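Local coordinates for aminopeptidase-like protein (Chaetomium thermophilum, PDB 5JM6) that probably acts as a zinc-dependent aminopeptidase of the M18 family, assembled as a dodecamer and linked to the Cvt pathway of selective autophagy, at residues A[105-110]-A[345-350]; A[308-313]-A[477-482]. All coordinates share one frame; numbering follows the deposited sequence.

Contact 1: residues A[105-110]-A[345-350]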
loop_
_atom_site.group_PDB
_atom_site.type_symbol
_atom_site.label_atom_id
_atom_site.label_comp_id
_atom_site.label_asym_id
_atom_site.label_seq_id
_atom_site.Cartn_x
_atom_site.Cartn_y
_atom_site.Cartn_z
ATOM N N THR A 105 -54.831 18.327 -18.206
ATOM C CA THR A 105 -53.944 18.993 -19.152
ATOM C C THR A 105 -52.649 18.196 -19.304
ATOM O O THR A 105 -52.236 17.468 -18.399
ATOM C CB THR A 105 -53.662 20.454 -18.717
ATOM O OG1 THR A 105 -54.879 21.203 -18.791
ATOM C CG2 THR A 105 -52.627 21.134 -19.612
ATOM N N THR A 106 -52.036 18.339 -20.472
ATOM C CA THR A 106 -50.904 17.540 -20.898
ATOM C C THR A 106 -49.731 18.432 -21.293
ATOM O O THR A 106 -49.928 19.538 -21.797
ATOM C CB THR A 106 -51.325 16.638 -22.077
ATOM O OG1 THR A 106 -52.012 15.488 -21.569
ATOM C CG2 THR A 106 -50.137 16.193 -22.918
ATOM N N ARG A 107 -48.514 17.964 -21.032
ATOM C CA ARG A 107 -47.319 18.634 -21.517
ATOM C C ARG A 107 -46.349 17.597 -22.085
ATOM O O ARG A 107 -45.953 16.662 -21.387
ATOM C CB ARG A 107 -46.668 19.449 -20.399
ATOM C CG ARG A 107 -45.649 20.466 -20.881
ATOM C CD ARG A 107 -45.161 21.351 -19.742
ATOM N NE ARG A 107 -46.092 22.436 -19.444
ATOM C CZ ARG A 107 -45.799 23.484 -18.678
ATOM N NH1 ARG A 107 -44.598 23.593 -18.130
ATOM N NH2 ARG A 107 -46.710 24.423 -18.462
ATOM N N ASN A 108 -46.012 17.753 -23.365
ATOM C CA ASN A 108 -45.085 16.876 -24.090
ATOM C C ASN A 108 -45.560 15.416 -24.142
ATOM O O ASN A 108 -44.811 14.508 -24.501
ATOM C CB ASN A 108 -43.690 16.988 -23.438
ATOM C CG ASN A 108 -42.647 16.080 -24.070
ATOM O OD1 ASN A 108 -42.223 16.293 -25.204
ATOM N ND2 ASN A 108 -42.221 15.063 -23.325
ATOM N N GLY A 109 -46.839 15.194 -23.858
ATOM C CA GLY A 109 -47.386 13.848 -23.876
ATOM C C GLY A 109 -46.777 12.942 -22.816
ATOM O O GLY A 109 -47.067 11.747 -22.785
ATOM N N SER A 110 -45.828 13.473 -22.046
ATOM C CA SER A 110 -45.250 12.778 -20.896
ATOM C C SER A 110 -45.604 13.321 -19.498
ATOM O O SER A 110 -45.187 12.748 -18.492
ATOM C CB SER A 110 -43.733 12.743 -21.051
ATOM O OG SER A 110 -43.204 14.051 -21.130
ATOM N N LEU A 345 -36.989 20.210 -16.040
ATOM C CA LEU A 345 -37.081 20.821 -17.340
ATOM C C LEU A 345 -38.590 20.905 -17.561
ATOM O O LEU A 345 -39.351 20.638 -16.628
ATOM C CB LEU A 345 -36.297 20.055 -18.411
ATOM C CG LEU A 345 -34.810 19.793 -18.584
ATOM C CD1 LEU A 345 -34.797 18.873 -19.738
ATOM C CD2 LEU A 345 -34.036 21.018 -18.965
ATOM N N ARG A 346 -39.022 21.274 -18.762
ATOM C CA ARG A 346 -40.385 21.753 -19.004
ATOM C C ARG A 346 -41.493 20.928 -18.330
ATOM O O ARG A 346 -42.444 21.488 -17.780
ATOM C CB ARG A 346 -40.621 21.803 -20.515
ATOM C CG ARG A 346 -41.993 22.263 -20.962
ATOM C CD ARG A 346 -42.131 22.050 -22.463
ATOM N NE ARG A 346 -43.442 22.422 -22.986
ATOM C CZ ARG A 346 -44.170 21.646 -23.782
ATOM N NH1 ARG A 346 -43.719 20.450 -24.136
ATOM N NH2 ARG A 346 -45.351 22.061 -24.220
ATOM N N GLN A 347 -41.352 19.606 -18.350
ATOM C CA GLN A 347 -42.351 18.713 -17.768
ATOM C C GLN A 347 -42.009 18.235 -16.349
ATOM O O GLN A 347 -42.758 17.456 -15.758
ATOM C CB GLN A 347 -42.557 17.508 -18.686
ATOM C CG GLN A 347 -42.747 17.881 -20.147
ATOM C CD GLN A 347 -41.438 17.921 -20.917
ATOM O OE1 GLN A 347 -40.538 17.117 -20.674
ATOM N NE2 GLN A 347 -41.324 18.865 -21.846
ATOM N N GLY A 348 -40.883 18.695 -15.809
ATOM C CA GLY A 348 -40.441 18.284 -14.485
ATOM C C GLY A 348 -41.174 18.966 -13.339
ATOM O O GLY A 348 -41.944 19.902 -13.559
ATOM N N ALA A 349 -40.921 18.510 -12.115
ATOM C CA ALA A 349 -41.689 18.946 -10.945
ATOM C C ALA A 349 -41.289 20.321 -10.404
ATOM O O ALA A 349 -42.110 21.022 -9.831
ATOM C CB ALA A 349 -41.582 17.907 -9.839
ATOM N N ARG A 350 -40.034 20.712 -10.564
ATOM C CA ARG A 350 -39.640 22.066 -10.187
ATOM C C ARG A 350 -39.742 23.006 -11.404
ATOM O O ARG A 350 -39.113 24.063 -11.443
ATOM C CB ARG A 350 -38.263 22.084 -9.498
ATOM C CG ARG A 350 -37.235 21.135 -10.046
ATOM C CD ARG A 350 -36.043 20.940 -9.114
ATOM N NE ARG A 350 -35.575 22.177 -8.498
ATOM C CZ ARG A 350 -34.303 22.419 -8.208
ATOM N NH1 ARG A 350 -33.377 21.533 -8.534
ATOM N NH2 ARG A 350 -33.951 23.562 -7.637
HETATM O O HOH W 1 -47.236 20.462 -25.030
#
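R107 lays its aliphatic stem over one face of the R346 guanidinium, with R107 CG 3.5 Å from R346 CZ and above the centre of the group. The R107 chain bends at chi3 (-81°), which brings its own guanidinium back to the 345-348 turn; there R107 NH1 donates in its plane to R346 O at 3.0 Å. The two guanidinium planes lie 9° apart, with the like charges near each other, R107 NE to R346 NE 4.4 Å. Beside this tight part the amides of N108 and Q347 stack with planes 27° apart, N108 ND2 3.8 Å from Q347 CD, and N108 CB lies beside Q347 NE2. N108 ND2 donates to S110 OG at 2.6 Å, the oxygen near the amide plane. The wetter side is at the tip of R346, where NH2 gives a hydrogen bond to a water that N108 N reaches only weakly. An alanine in place of R107 is likely to leave R346 O without this donor and the R346 guanidinium without its cover. A second subunit packs here, its G471 O accepting from R346 NE. The arrangement joins the type I beta turn L345-G348 to the end of strand 102-107 of the central mixed sheet, at a subunit interface of the dodecamer.

Contact 2: residues A[308-313]-A[477-482]; sequences KLCSWA and VGIPQL
I479 fills the centre of this buried contact, its branches spread over one side of helix 305-320. The chain end points at two helix residues: I479 CD1 lies 4.1 Å from L309 CG and 4.2 Å from A313 CB, one helical turn further on. The other branch, I479 CG2, meets L309 CD2 at 3.9 Å. With CG1 anti to its carbonyl carbon (chi1 -55°) and CD1 continuing the chain fully extended, I479 reaches in between L309 and A313, while CG2 stays back beside the leucine methyl. C310 flanks the same side chain, its SG touching I479 CG1 at 3.8 Å. Further out the sulfur passes from apolar to polar company: it also faces the backbone, where I479 N points a nearly straight (163°) but weak hydrogen bond at C310 SG over 3.6 Å. G478 lies next to it, its CA 4.2 Å from the same SG. Strand 386-394 adds S390 and V392 against C310, and helix 495-514 brings Y503 to it and P496 to L309. On another face of the helix, turned from the strand, K308 NZ and S311 OG make weak hydrogen bonds to I134 O and H133 O, the latter the backbone of a zinc ligand. The contact is helix-on-sheet packing in the alpha/beta core of a zinc exopeptidase: a helix whose first turn carries the zinc ligand D306 packs on strand 473-481, near the dinuclear zinc site.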
loop_
_atom_site.group_PDB
_atom_site.type_symbol
_atom_site.label_atom_id
_atom_site.label_comp_id
_atom_site.label_asym_id
_atom_site.label_seq_id
_atom_site.Cartn_x
_atom_site.Cartn_y
_atom_site.Cartn_z
ATOM N N LYS A 308 -44.160 4.500 -10.926
ATOM C CA LYS A 308 -45.374 4.143 -11.656
ATOM C C LYS A 308 -46.399 3.608 -10.644
ATOM O O LYS A 308 -47.603 3.770 -10.829
ATOM C CB LYS A 308 -45.101 3.128 -12.767
ATOM C CG LYS A 308 -44.677 3.757 -14.095
ATOM C CD LYS A 308 -44.188 2.692 -15.067
ATOM C CE LYS A 308 -44.108 3.210 -16.495
ATOM N NZ LYS A 308 -42.828 3.906 -16.804
ATOM N N LEU A 309 -45.908 3.020 -9.554
ATOM C CA LEU A 309 -46.768 2.510 -8.485
ATOM C C LEU A 309 -47.508 3.612 -7.716
ATOM O O LEU A 309 -48.733 3.571 -7.616
ATOM C CB LEU A 309 -45.949 1.656 -7.512
ATOM C CG LEU A 309 -46.636 1.145 -6.240
ATOM C CD1 LEU A 309 -47.961 0.466 -6.548
ATOM C CD2 LEU A 309 -45.723 0.184 -5.500
ATOM N N CYS A 310 -46.785 4.584 -7.165
ATOM C CA CYS A 310 -47.446 5.657 -6.420
ATOM C C CYS A 310 -48.281 6.533 -7.347
ATOM O O CYS A 310 -49.349 7.011 -6.964
ATOM C CB CYS A 310 -46.434 6.521 -5.665
ATOM S SG CYS A 310 -45.703 5.747 -4.203
ATOM N N SER A 311 -47.795 6.740 -8.566
ATOM C CA SER A 311 -48.527 7.538 -9.541
ATOM C C SER A 311 -49.844 6.876 -9.925
ATOM O O SER A 311 -50.887 7.528 -9.945
ATOM C CB SER A 311 -47.682 7.776 -10.790
ATOM O OG SER A 311 -46.607 8.657 -10.515
ATOM N N TRP A 312 -49.799 5.582 -10.226
ATOM C CA TRP A 312 -51.003 4.875 -10.645
ATOM C C TRP A 312 -52.051 4.865 -9.539
ATOM O O TRP A 312 -53.238 5.049 -9.803
ATOM C CB TRP A 312 -50.678 3.444 -11.067
ATOM C CG TRP A 312 -51.856 2.721 -11.631
ATOM C CD1 TRP A 312 -52.347 2.819 -12.900
ATOM C CD2 TRP A 312 -52.698 1.790 -10.945
ATOM N NE1 TRP A 312 -53.445 2.004 -13.047
ATOM C CE2 TRP A 312 -53.681 1.361 -11.860
ATOM C CE3 TRP A 312 -52.718 1.276 -9.645
ATOM C CZ2 TRP A 312 -54.669 0.443 -11.517
ATOM C CZ3 TRP A 312 -53.701 0.365 -9.306
ATOM C CH2 TRP A 312 -54.663 -0.042 -10.239
ATOM N N ALA A 313 -51.610 4.658 -8.303
ATOM C CA ALA A 313 -52.522 4.643 -7.165
ATOM C C ALA A 313 -53.131 6.023 -6.933
ATOM O O ALA A 313 -54.302 6.140 -6.574
ATOM C CB ALA A 313 -51.806 4.158 -5.915
ATOM N N VAL A 477 -44.734 10.962 1.075
ATOM C CA VAL A 477 -45.525 9.784 1.339
ATOM C C VAL A 477 -45.117 8.707 0.346
ATOM O O VAL A 477 -44.863 9.005 -0.817
ATOM C CB VAL A 477 -47.023 10.134 1.232
ATOM C CG1 VAL A 477 -47.860 8.928 1.004
ATOM C CG2 VAL A 477 -47.480 10.878 2.477
ATOM N N GLY A 478 -45.021 7.463 0.792
ATOM C CA GLY A 478 -44.662 6.420 -0.142
ATOM C C GLY A 478 -45.155 5.031 0.173
ATOM O O GLY A 478 -45.344 4.652 1.328
ATOM N N ILE A 479 -45.336 4.263 -0.892
ATOM C CA ILE A 479 -45.699 2.864 -0.794
ATOM C C ILE A 479 -44.398 2.077 -0.736
ATOM O O ILE A 479 -43.509 2.291 -1.559
ATOM C CB ILE A 479 -46.572 2.424 -1.985
ATOM C CG1 ILE A 479 -47.803 3.329 -2.094
ATOM C CG2 ILE A 479 -46.980 0.966 -1.853
ATOM C CD1 ILE A 479 -48.716 2.997 -3.252
ATOM N N PRO A 480 -44.267 1.186 0.257
ATOM C CA PRO A 480 -42.995 0.487 0.463
ATOM C C PRO A 480 -42.654 -0.469 -0.672
ATOM O O PRO A 480 -43.544 -1.049 -1.296
ATOM C CB PRO A 480 -43.222 -0.273 1.771
ATOM C CG PRO A 480 -44.693 -0.451 1.847
ATOM C CD PRO A 480 -45.283 0.786 1.245
ATOM N N GLN A 481 -41.361 -0.615 -0.932
ATOM C CA GLN A 481 -40.880 -1.425 -2.040
ATOM C C GLN A 481 -39.483 -1.975 -1.766
ATOM O O GLN A 481 -38.677 -1.340 -1.084
ATOM C CB GLN A 481 -40.882 -0.595 -3.327
ATOM C CG GLN A 481 -39.808 -0.969 -4.329
ATOM C CD GLN A 481 -39.714 0.017 -5.464
ATOM O OE1 GLN A 481 -40.363 1.059 -5.446
ATOM N NE2 GLN A 481 -38.906 -0.306 -6.463
ATOM N N LEU A 482 -39.206 -3.157 -2.308
ATOM C CA LEU A 482 -37.871 -3.736 -2.282
ATOM C C LEU A 482 -37.206 -3.603 -3.647
ATOM O O LEU A 482 -37.886 -3.543 -4.672
ATOM C CB LEU A 482 -37.920 -5.205 -1.865
ATOM C CG LEU A 482 -38.004 -5.444 -0.360
ATOM C CD1 LEU A 482 -37.773 -6.909 -0.023
ATOM C CD2 LEU A 482 -37.000 -4.558 0.359
#

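In the fold
Contacts 1 and 2 reach the same mixed sheet at different strands: 105-110 ends strand 102-107 near one margin, whereas 477-482 belongs to strand 473-481, several strands away. Their centres are 20 Å apart and their nearest atoms about 9 Å, so they do not touch, and their segments alternate along the chain. Contact 2 is closer to the metals: the C310 side chain is about 8 Å from a bound zinc ion and about 6 Å from the side chain of the zinc ligand D391. In contact 1 the Q347 side chain is about 10 Å from that of the zinc ligand H133. Contact 1 thus lies mainly at a subunit interface, whereas contact 2 is buried close to the dinuclear zinc site.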